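Side-chain contacts in annexin A8 (Homo sapiens, PDB 1W3W), which binds calcium and acidic phospholipids through its annexin repeats and acts as an indirect inhibitor of the thromboplastin-specific complex in blood coagulation: residues E309-G313 against D314-A318; S80-F83 against E84-I87; G270-D273 against G274-I277. All coordinates share one frame; numbering follows the deposited sequence.

Contact 1: residues E309-G313 against D314-A318; sequences EDTSG and DYKNA. With CA (calcium ion), chain B.
Lys-316 runs its aliphatic chain along Thr-311 and Ser-312. CB lies 3.3 Å from Thr-311 OG1 and also near the carbonyl oxygen of Gly-313. CG follows at 3.2 Å from the same Thr-311 OG1, a hydroxyl whose hydrogen bond goes to the carbonyl of Ile-307 in the preceding helix. Bends at chi2 (-131°) and chi3 (-66°) then turn the chain, bringing CE alongside the peptide that joins Thr-311 to Ser-312, 3.7 Å from Thr-311 O. At the tip NZ reaches a water, weakly held, that also takes a weak bond from the backbone N of Gly-313.

The turn linking helix 303-310 to helix 313-323 is the connection at the calcium-facing end of the fourth annexin repeat. Just before the turn, Asp-310 at the end of helix 303-310 belongs to the metal site: OD2 binds the calcium ion at 2.4 Å, joined by the carbonyl oxygens of Met-266, Gly-268 and Gly-270, while OD1 accepts a hydrogen bond from a water that is itself a ligand of the ion. Beyond Gly-313, whose positive phi turns the chain, the new helix starts with two backbone bonds, from Lys-316 N to Ser-312 O and from Asn-317 N to Gly-313 O (3.1 Å).

On another side of the turn, Thr-311 CG2 meets Tyr-315 CE2 at 3.8 Å, the two side chains crossing at about a right angle. The carbonyl oxygen of Ser-312 sits at the edge of the tyrosine ring, near its plane, and the ring's OH is hydrogen-bonded to Asp-273 OD1.

Contact 2: residues S80-F83 against E84-I87; sequences SGKF and ERLI
With CG of Phe-83 swung opposite its backbone N (chi1 -177°) and CG1 of Ile-87 set beside its own N (chi1 -66°), the aromatic ring and the branched chain one helical turn later come together. CG1 of Ile-87 lies over one face of the ring, offset toward the rim, in a CH-pi contact 3.9 Å from the Phe-83 centroid and 19° off the ring normal. CD1 of Ile-87 extends the contact, reaching Phe-83 CE1 at 3.9 Å. CG1 also comes 3.2 Å from Phe-83 O, closer than to any ring atom; this is the oxygen that accepts the hydrogen bond from Ile-87 N.

This is an i to i+4 pairing in the first turns of helix 81-91, which closes the first annexin repeat and packs beside helices 41-48 and 313-323. Phe-83 leans on Glu-41 and Ile-45 of the former and Asp-314 of the latter. A serine here would probably leave Ile-87 CG1 without its aromatic cover and open a gap toward Ile-45.

Ahead of the ring, Gly-81 has positive phi, and the carbonyl of Ser-80 accepts the N-H of Glu-84. CB of Glu-84 packs 3.4 Å from Gly-81 O. The Leu-86 N to Lys-82 O bond, 3.0 Å long, continues the helix, while Lys-82 NZ turns to a salt bridge with Asp-273.

Contact 3: residues G270-D273 against G274-I277; sequences GTRD and GTLI. With CA (calcium ion), chain B.
The guanidinium group of Arg-272 lies flat against the start of the following helix, presenting one face to the backbone of Gly-274. The amide N of Gly-274 sits over the centre of that plane, 3.4 Å above it, and CA of the same glycine comes to 3.5 Å from Arg-272 NH2. The side chain reaches this position by leaving the backbone with CG opposite N (chi1 -175°) and bending at chi2 (47°), which folds the charged end back over the peptide. At Gly-274 a beta carbon would run into NH2, and the absence of one leaves the guanidinium room to lie so near.

Arg-272 and Thr-275 cross at about a right angle. There CG of the arginine packs 3.2 Å from Thr-275 OG1, a hydroxyl that takes a weak hydrogen bond from Arg-278. Thr-271 and Leu-276 meet more distantly and at a slant, methyl to methyl, CG2 to CD2 at 4.1 Å. The carboxylate of Asp-273 is taken up by partners from two other helices, Tyr-315 and Lys-82, so both oxygens of this buried acid are engaged.

In the backbone, Arg-272 takes the N-cap position. Its carbonyl oxygen receives Leu-276 N at 3.1 Å and, weakly, Thr-275 N, while Asp-273 O receives Ile-277 N at 2.9 Å. Upstream, Gly-270 O binds the calcium ion at 2.3 Å, and Thr-271 OG1 is hydrogen-bonded to Asp-310 OD2, another ligand of that ion. A glycine-rich loop that offers backbone carbonyls to calcium, completed by a carboxylate from some forty residues further along the chain and leading straight into a helix, is the type II calcium site characteristic of annexin repeats.

In the fold
From the N terminus, contact 2 comes first, at the opening of helix 81-91 in the first repeat; contact 3 follows where the calcium loop runs into helix 273-283 of the fourth, and contact 1 lies at the junction of helices 303-310 and 313-323. They stand in series, none enclosing or crossing another, and each is local, between residues a few positions apart. In space, however, the three meet. Leu-86 packs on Ala-318, bringing contact 2 against contact 1, while contacts 1 and 3 share one calcium ion and the water bound to it. Asp-273 reaches both other contacts, tying the first repeat to the fourth close to the metal.

Contact 1: residues E309-G313 against D314-A318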
ATOM      1  N   GLU A 309       8.691 -11.859 -16.325  1.00 26.76           N
ATOM      2  CA  GLU A 309       8.074 -11.599 -17.620  1.00 27.97           C
ATOM      3  C   GLU A 309       7.942 -10.112 -17.909  1.00 27.84           C
ATOM      4  O   GLU A 309       8.103  -9.697 -19.054  1.00 28.31           O
ATOM      5  CB  GLU A 309       6.697 -12.266 -17.676  1.00 28.43           C
ATOM      6  CG  GLU A 309       6.092 -12.325 -19.073  1.00 31.80           C
ATOM      7  CD  GLU A 309       4.675 -12.865 -19.056  1.00 35.55           C
ATOM      8  OE1 GLU A 309       3.782 -12.265 -19.718  1.00 37.51           O
ATOM      9  OE2 GLU A 309       4.461 -13.882 -18.361  1.00 37.85           O
ATOM     10  N   ASP A 310       7.680  -9.317 -16.868  1.00 27.60           N
ATOM     11  CA  ASP A 310       7.326  -7.900 -17.007  1.00 27.63           C
ATOM     12  C   ASP A 310       8.456  -6.886 -16.804  1.00 26.86           C
ATOM     13  O   ASP A 310       8.327  -5.741 -17.209  1.00 27.19           O
ATOM     14  CB  ASP A 310       6.216  -7.550 -16.011  1.00 28.07           C
ATOM     15  CG  ASP A 310       4.878  -7.430 -16.663  1.00 30.33           C
ATOM     16  OD1 ASP A 310       4.475  -8.408 -17.343  1.00 31.50           O
ATOM     17  OD2 ASP A 310       4.172  -6.386 -16.568  1.00 32.97           O
ATOM     18  N   THR A 311       9.537  -7.278 -16.149  1.00 25.50           N
ATOM     19  CA  THR A 311      10.592  -6.335 -15.822  1.00 25.12           C
ATOM     20  C   THR A 311      11.911  -6.847 -16.350  1.00 24.70           C
ATOM     21  O   THR A 311      12.035  -8.016 -16.680  1.00 25.40           O
ATOM     22  CB  THR A 311      10.690  -6.123 -14.287  1.00 24.62           C
ATOM     23  OG1 THR A 311      11.124  -7.337 -13.652  1.00 23.21           O
ATOM     24  CG2 THR A 311       9.324  -5.836 -13.679  1.00 24.88           C
ATOM     25  N   SER A 312      12.901  -5.968 -16.406  1.00 24.64           N
ATOM     26  CA  SER A 312      14.240  -6.343 -16.850  1.00 24.85           C
ATOM     27  C   SER A 312      15.346  -5.609 -16.091  1.00 24.39           C
ATOM     28  O   SER A 312      15.091  -4.680 -15.308  1.00 24.18           O
ATOM     29  CB  SER A 312      14.380  -6.064 -18.344  1.00 25.20           C
ATOM     30  OG  SER A 312      14.048  -4.722 -18.603  1.00 27.26           O
ATOM     31  N   GLY A 313      16.575  -6.069 -16.312  1.00 23.47           N
ATOM     32  CA  GLY A 313      17.765  -5.369 -15.862  1.00 23.07           C
ATOM     33  C   GLY A 313      18.008  -5.432 -14.362  1.00 22.36           C
ATOM     34  O   GLY A 313      17.605  -6.373 -13.676  1.00 21.69           O
ATOM     35  N   ASP A 314      18.678  -4.406 -13.862  1.00 21.39           N
ATOM     36  CA  ASP A 314      18.971  -4.292 -12.437  1.00 21.04           C
ATOM     37  C   ASP A 314      17.692  -4.147 -11.594  1.00 19.89           C
ATOM     38  O   ASP A 314      17.634  -4.624 -10.476  1.00 19.73           O
ATOM     39  CB  ASP A 314      19.909  -3.117 -12.208  1.00 20.78           C
ATOM     40  CG  ASP A 314      21.279  -3.342 -12.826  1.00 22.69           C
ATOM     41  OD1 ASP A 314      21.849  -4.440 -12.661  1.00 22.45           O
ATOM     42  OD2 ASP A 314      21.846  -2.480 -13.498  1.00 26.89           O
ATOM     43  N   TYR A 315      16.688  -3.478 -12.143  1.00 19.01           N
ATOM     44  CA  TYR A 315      15.383  -3.346 -11.510  1.00 18.49           C
ATOM     45  C   TYR A 315      14.787  -4.718 -11.219  1.00 18.50           C
ATOM     46  O   TYR A 315      14.443  -5.021 -10.086  1.00 17.83           O
ATOM     47  CB  TYR A 315      14.488  -2.550 -12.449  1.00 18.36           C
ATOM     48  CG  TYR A 315      13.051  -2.386 -12.069  1.00 18.18           C
ATOM     49  CD1 TYR A 315      12.675  -1.941 -10.803  1.00 16.15           C
ATOM     50  CD2 TYR A 315      12.054  -2.609 -13.018  1.00 18.82           C
ATOM     51  CE1 TYR A 315      11.336  -1.773 -10.480  1.00 16.80           C
ATOM     52  CE2 TYR A 315      10.729  -2.427 -12.710  1.00 19.77           C
ATOM     53  CZ  TYR A 315      10.367  -2.013 -11.439  1.00 18.08           C
ATOM     54  OH  TYR A 315       9.033  -1.828 -11.183  1.00 16.57           O
ATOM     55  N   LYS A 316      14.705  -5.555 -12.244  1.00 18.57           N
ATOM     56  CA  LYS A 316      14.238  -6.930 -12.090  1.00 19.17           C
ATOM     57  C   LYS A 316      15.010  -7.700 -11.037  1.00 18.77           C
ATOM     58  O   LYS A 316      14.421  -8.374 -10.204  1.00 18.01           O
ATOM     59  CB  LYS A 316      14.348  -7.680 -13.414  1.00 19.84           C
ATOM     60  CG  LYS A 316      13.816  -9.093 -13.375  1.00 22.51           C
ATOM     61  CD  LYS A 316      14.794 -10.068 -13.968  1.00 27.29           C
ATOM     62  CE  LYS A 316      14.985  -9.824 -15.449  1.00 29.05           C
ATOM     63  NZ  LYS A 316      15.627 -10.994 -16.110  1.00 31.69           N
ATOM     64  N   ASN A 317      16.330  -7.610 -11.076  1.00 18.19           N
ATOM     65  CA  ASN A 317      17.142  -8.405 -10.177  1.00 18.52           C
ATOM     66  C   ASN A 317      17.005  -7.954  -8.737  1.00 17.44           C
ATOM     67  O   ASN A 317      17.027  -8.775  -7.828  1.00 17.33           O
ATOM     68  CB  ASN A 317      18.595  -8.412 -10.627  1.00 19.32           C
ATOM     69  CG  ASN A 317      18.799  -9.233 -11.892  1.00 22.10           C
ATOM     70  OD1 ASN A 317      18.106 -10.238 -12.122  1.00 25.84           O
ATOM     71  ND2 ASN A 317      19.733  -8.799 -12.731  1.00 25.01           N
ATOM     72  N   ALA A 318      16.827  -6.653  -8.534  1.00 16.44           N
ATOM     73  CA  ALA A 318      16.573  -6.117  -7.215  1.00 15.92           C
ATOM     74  C   ALA A 318      15.202  -6.579  -6.706  1.00 15.75           C
ATOM     75  O   ALA A 318      15.071  -6.946  -5.551  1.00 16.33           O
ATOM     76  CB  ALA A 318      16.648  -4.590  -7.236  1.00 15.97           C
TER
HETATM   77 CA    CA B1328       2.509  -6.365 -18.318  0.50 24.41          CA
HETATM   78  O   HOH W   1       1.987  -8.589 -19.067  1.00 41.21           O
HETATM   79  O   HOH W   2      17.147  -8.796 -18.292  1.00 39.26           O

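Contact 2: residues S80-F83 against E84-I87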
ATOM      1  N   SER A  80      19.597   5.748 -11.917  1.00 24.43           N
ATOM      2  CA  SER A  80      18.518   6.246 -12.761  1.00 24.62           C
ATOM      3  C   SER A  80      17.387   5.241 -12.934  1.00 23.82           C
ATOM      4  O   SER A  80      17.523   4.059 -12.625  1.00 23.43           O
ATOM      5  CB  SER A  80      19.073   6.632 -14.142  1.00 24.57           C
ATOM      6  OG  SER A  80      19.649   5.494 -14.760  1.00 26.89           O
ATOM      7  N   GLY A  81      16.257   5.753 -13.410  1.00 23.53           N
ATOM      8  CA  GLY A  81      15.156   4.938 -13.877  1.00 23.16           C
ATOM      9  C   GLY A  81      14.432   4.190 -12.777  1.00 22.22           C
ATOM     10  O   GLY A  81      14.419   4.621 -11.621  1.00 21.33           O
ATOM     11  N   LYS A  82      13.859   3.051 -13.157  1.00 21.35           N
ATOM     12  CA  LYS A  82      13.064   2.236 -12.253  1.00 20.95           C
ATOM     13  C   LYS A  82      13.928   1.702 -11.119  1.00 19.86           C
ATOM     14  O   LYS A  82      13.485   1.644  -9.994  1.00 19.10           O
ATOM     15  CB  LYS A  82      12.381   1.098 -13.016  1.00 21.19           C
ATOM     16  CG  LYS A  82      11.307   1.596 -13.995  1.00 23.06           C
ATOM     17  CD  LYS A  82      10.786   0.460 -14.878  1.00 26.14           C
ATOM     18  CE  LYS A  82      10.563   0.876 -16.333  1.00 28.39           C
ATOM     19  NZ  LYS A  82       9.138   0.672 -16.727  1.00 29.70           N
ATOM     20  N   PHE A  83      15.174   1.360 -11.424  1.00 19.40           N
ATOM     21  CA  PHE A  83      16.116   0.877 -10.437  1.00 19.17           C
ATOM     22  C   PHE A  83      16.305   1.909  -9.337  1.00 18.70           C
ATOM     23  O   PHE A  83      16.285   1.575  -8.177  1.00 18.45           O
ATOM     24  CB  PHE A  83      17.453   0.542 -11.088  1.00 19.27           C
ATOM     25  CG  PHE A  83      18.470  -0.035 -10.142  1.00 19.27           C
ATOM     26  CD1 PHE A  83      18.204  -1.198  -9.439  1.00 18.32           C
ATOM     27  CD2 PHE A  83      19.703   0.574  -9.974  1.00 17.43           C
ATOM     28  CE1 PHE A  83      19.140  -1.727  -8.587  1.00 17.67           C
ATOM     29  CE2 PHE A  83      20.647   0.034  -9.114  1.00 18.01           C
ATOM     30  CZ  PHE A  83      20.364  -1.111  -8.420  1.00 17.14           C
ATOM     31  N   GLU A  84      16.484   3.165  -9.707  1.00 18.46           N
ATOM     32  CA  GLU A  84      16.559   4.249  -8.729  1.00 18.40           C
ATOM     33  C   GLU A  84      15.287   4.384  -7.884  1.00 17.29           C
ATOM     34  O   GLU A  84      15.363   4.595  -6.673  1.00 16.56           O
ATOM     35  CB  GLU A  84      16.845   5.583  -9.422  1.00 19.00           C
ATOM     36  CG  GLU A  84      17.046   6.740  -8.455  1.00 21.35           C
ATOM     37  CD  GLU A  84      15.833   7.634  -8.283  1.00 26.56           C
ATOM     38  OE1 GLU A  84      15.934   8.577  -7.481  1.00 32.51           O
ATOM     39  OE2 GLU A  84      14.784   7.415  -8.927  1.00 28.55           O
ATOM     40  N   ARG A  85      14.122   4.279  -8.502  1.00 16.93           N
ATOM     41  CA  ARG A  85      12.879   4.460  -7.757  1.00 17.40           C
ATOM     42  C   ARG A  85      12.742   3.388  -6.680  1.00 16.07           C
ATOM     43  O   ARG A  85      12.310   3.672  -5.576  1.00 15.40           O
ATOM     44  CB  ARG A  85      11.664   4.398  -8.671  1.00 18.51           C
ATOM     45  CG  ARG A  85      11.319   5.715  -9.362  1.00 23.63           C
ATOM     46  CD  ARG A  85       9.816   5.848  -9.684  1.00 28.77           C
ATOM     47  NE  ARG A  85       9.459   5.172 -10.923  1.00 33.10           N
ATOM     48  CZ  ARG A  85       8.218   4.822 -11.288  1.00 35.06           C
ATOM     49  NH1 ARG A  85       7.164   5.062 -10.507  1.00 35.90           N
ATOM     50  NH2 ARG A  85       8.039   4.214 -12.448  1.00 36.17           N
ATOM     51  N   LEU A  86      13.093   2.154  -7.028  1.00 15.04           N
ATOM     52  CA  LEU A  86      13.006   1.031  -6.101  1.00 15.03           C
ATOM     53  C   LEU A  86      13.995   1.149  -4.956  1.00 14.59           C
ATOM     54  O   LEU A  86      13.634   0.943  -3.796  1.00 14.29           O
ATOM     55  CB  LEU A  86      13.228  -0.289  -6.838  1.00 14.81           C
ATOM     56  CG  LEU A  86      13.293  -1.539  -5.961  1.00 16.24           C
ATOM     57  CD1 LEU A  86      11.963  -1.806  -5.223  1.00 15.50           C
ATOM     58  CD2 LEU A  86      13.666  -2.703  -6.817  1.00 16.47           C
ATOM     59  N   ILE A  87      15.247   1.451  -5.281  1.00 14.59           N
ATOM     60  CA  ILE A  87      16.296   1.526  -4.273  1.00 15.02           C
ATOM     61  C   ILE A  87      15.996   2.663  -3.308  1.00 14.93           C
ATOM     62  O   ILE A  87      16.169   2.509  -2.107  1.00 14.50           O
ATOM     63  CB  ILE A  87      17.696   1.693  -4.935  1.00 15.02           C
ATOM     64  CG1 ILE A  87      18.076   0.436  -5.730  1.00 15.70           C
ATOM     65  CG2 ILE A  87      18.759   1.977  -3.915  1.00 16.41           C
ATOM     66  CD1 ILE A  87      18.302  -0.810  -4.895  1.00 16.15           C
TER

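Contact 3: residues G270-D273 against G274-I277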
ATOM      1  N   GLY A 270       2.251  -3.432 -20.681  1.00 34.22           N
ATOM      2  CA  GLY A 270       3.030  -2.577 -19.804  1.00 33.29           C
ATOM      3  C   GLY A 270       2.999  -3.000 -18.342  1.00 32.02           C
ATOM      4  O   GLY A 270       2.554  -4.094 -17.991  1.00 32.56           O
ATOM      5  N   THR A 271       3.497  -2.126 -17.484  1.00 30.14           N
ATOM      6  CA  THR A 271       3.572  -2.412 -16.056  1.00 28.48           C
ATOM      7  C   THR A 271       3.267  -1.146 -15.292  1.00 27.14           C
ATOM      8  O   THR A 271       3.759  -0.070 -15.645  1.00 26.97           O
ATOM      9  CB  THR A 271       4.983  -2.909 -15.693  1.00 28.31           C
ATOM     10  OG1 THR A 271       5.286  -4.092 -16.437  1.00 29.17           O
ATOM     11  CG2 THR A 271       5.055  -3.370 -14.241  1.00 27.71           C
ATOM     12  N   ARG A 272       2.447  -1.248 -14.260  1.00 25.42           N
ATOM     13  CA  ARG A 272       2.333  -0.135 -13.324  1.00 24.84           C
ATOM     14  C   ARG A 272       3.415  -0.275 -12.259  1.00 22.84           C
ATOM     15  O   ARG A 272       3.177  -0.838 -11.183  1.00 21.36           O
ATOM     16  CB  ARG A 272       0.947  -0.037 -12.683  1.00 25.48           C
ATOM     17  CG  ARG A 272       0.796   1.224 -11.770  1.00 30.42           C
ATOM     18  CD  ARG A 272       1.301   2.557 -12.399  1.00 35.19           C
ATOM     19  NE  ARG A 272       1.818   3.560 -11.458  1.00 37.33           N
ATOM     20  CZ  ARG A 272       2.936   4.290 -11.646  1.00 40.98           C
ATOM     21  NH1 ARG A 272       3.719   4.106 -12.709  1.00 40.94           N
ATOM     22  NH2 ARG A 272       3.296   5.206 -10.739  1.00 42.74           N
ATOM     23  N   ASP A 273       4.600   0.250 -12.580  1.00 20.88           N
ATOM     24  CA  ASP A 273       5.780   0.033 -11.774  1.00 19.55           C
ATOM     25  C   ASP A 273       5.668   0.690 -10.407  1.00 18.50           C
ATOM     26  O   ASP A 273       6.159   0.150  -9.447  1.00 17.17           O
ATOM     27  CB  ASP A 273       7.033   0.529 -12.496  1.00 19.26           C
ATOM     28  CG  ASP A 273       7.341  -0.287 -13.707  1.00 19.16           C
ATOM     29  OD1 ASP A 273       7.729  -1.472 -13.576  1.00 18.34           O
ATOM     30  OD2 ASP A 273       7.182   0.173 -14.846  1.00 21.43           O
ATOM     31  N   GLY A 274       5.032   1.857 -10.335  1.00 17.97           N
ATOM     32  CA  GLY A 274       4.810   2.533  -9.058  1.00 17.37           C
ATOM     33  C   GLY A 274       4.089   1.639  -8.063  1.00 17.24           C
ATOM     34  O   GLY A 274       4.481   1.545  -6.897  1.00 17.04           O
ATOM     35  N   THR A 275       3.053   0.959  -8.541  1.00 16.22           N
ATOM     36  CA  THR A 275       2.250   0.053  -7.731  1.00 16.08           C
ATOM     37  C   THR A 275       2.981  -1.222  -7.341  1.00 15.41           C
ATOM     38  O   THR A 275       2.850  -1.704  -6.212  1.00 14.67           O
ATOM     39  CB  THR A 275       0.964  -0.290  -8.505  1.00 16.27           C
ATOM     40  OG1 THR A 275       0.208   0.904  -8.659  1.00 18.22           O
ATOM     41  CG2 THR A 275       0.048  -1.197  -7.713  1.00 16.37           C
ATOM     42  N   LEU A 276       3.739  -1.770  -8.280  1.00 14.35           N
ATOM     43  CA  LEU A 276       4.598  -2.919  -8.013  1.00 14.52           C
ATOM     44  C   LEU A 276       5.633  -2.603  -6.925  1.00 13.35           C
ATOM     45  O   LEU A 276       5.773  -3.330  -5.950  1.00 12.43           O
ATOM     46  CB  LEU A 276       5.291  -3.330  -9.317  1.00 15.05           C
ATOM     47  CG  LEU A 276       6.174  -4.573  -9.362  1.00 17.42           C
ATOM     48  CD1 LEU A 276       5.421  -5.833  -8.974  1.00 19.58           C
ATOM     49  CD2 LEU A 276       6.718  -4.703 -10.778  1.00 19.06           C
ATOM     50  N   ILE A 277       6.348  -1.500  -7.091  1.00 13.08           N
ATOM     51  CA  ILE A 277       7.370  -1.090  -6.142  1.00 12.88           C
ATOM     52  C   ILE A 277       6.779  -0.873  -4.757  1.00 13.07           C
ATOM     53  O   ILE A 277       7.265  -1.428  -3.775  1.00 12.66           O
ATOM     54  CB  ILE A 277       8.080   0.185  -6.648  1.00 13.53           C
ATOM     55  CG1 ILE A 277       9.007  -0.171  -7.832  1.00 14.38           C
ATOM     56  CG2 ILE A 277       8.826   0.878  -5.507  1.00 13.56           C
ATOM     57  CD1 ILE A 277       9.496   1.018  -8.639  1.00 15.30           C
TER
HETATM   58 CA    CA B1328       2.509  -6.365 -18.318  0.50 24.41          CA
HETATM   59  O   HOH W   1       1.987  -8.589 -19.067  1.00 41.21           O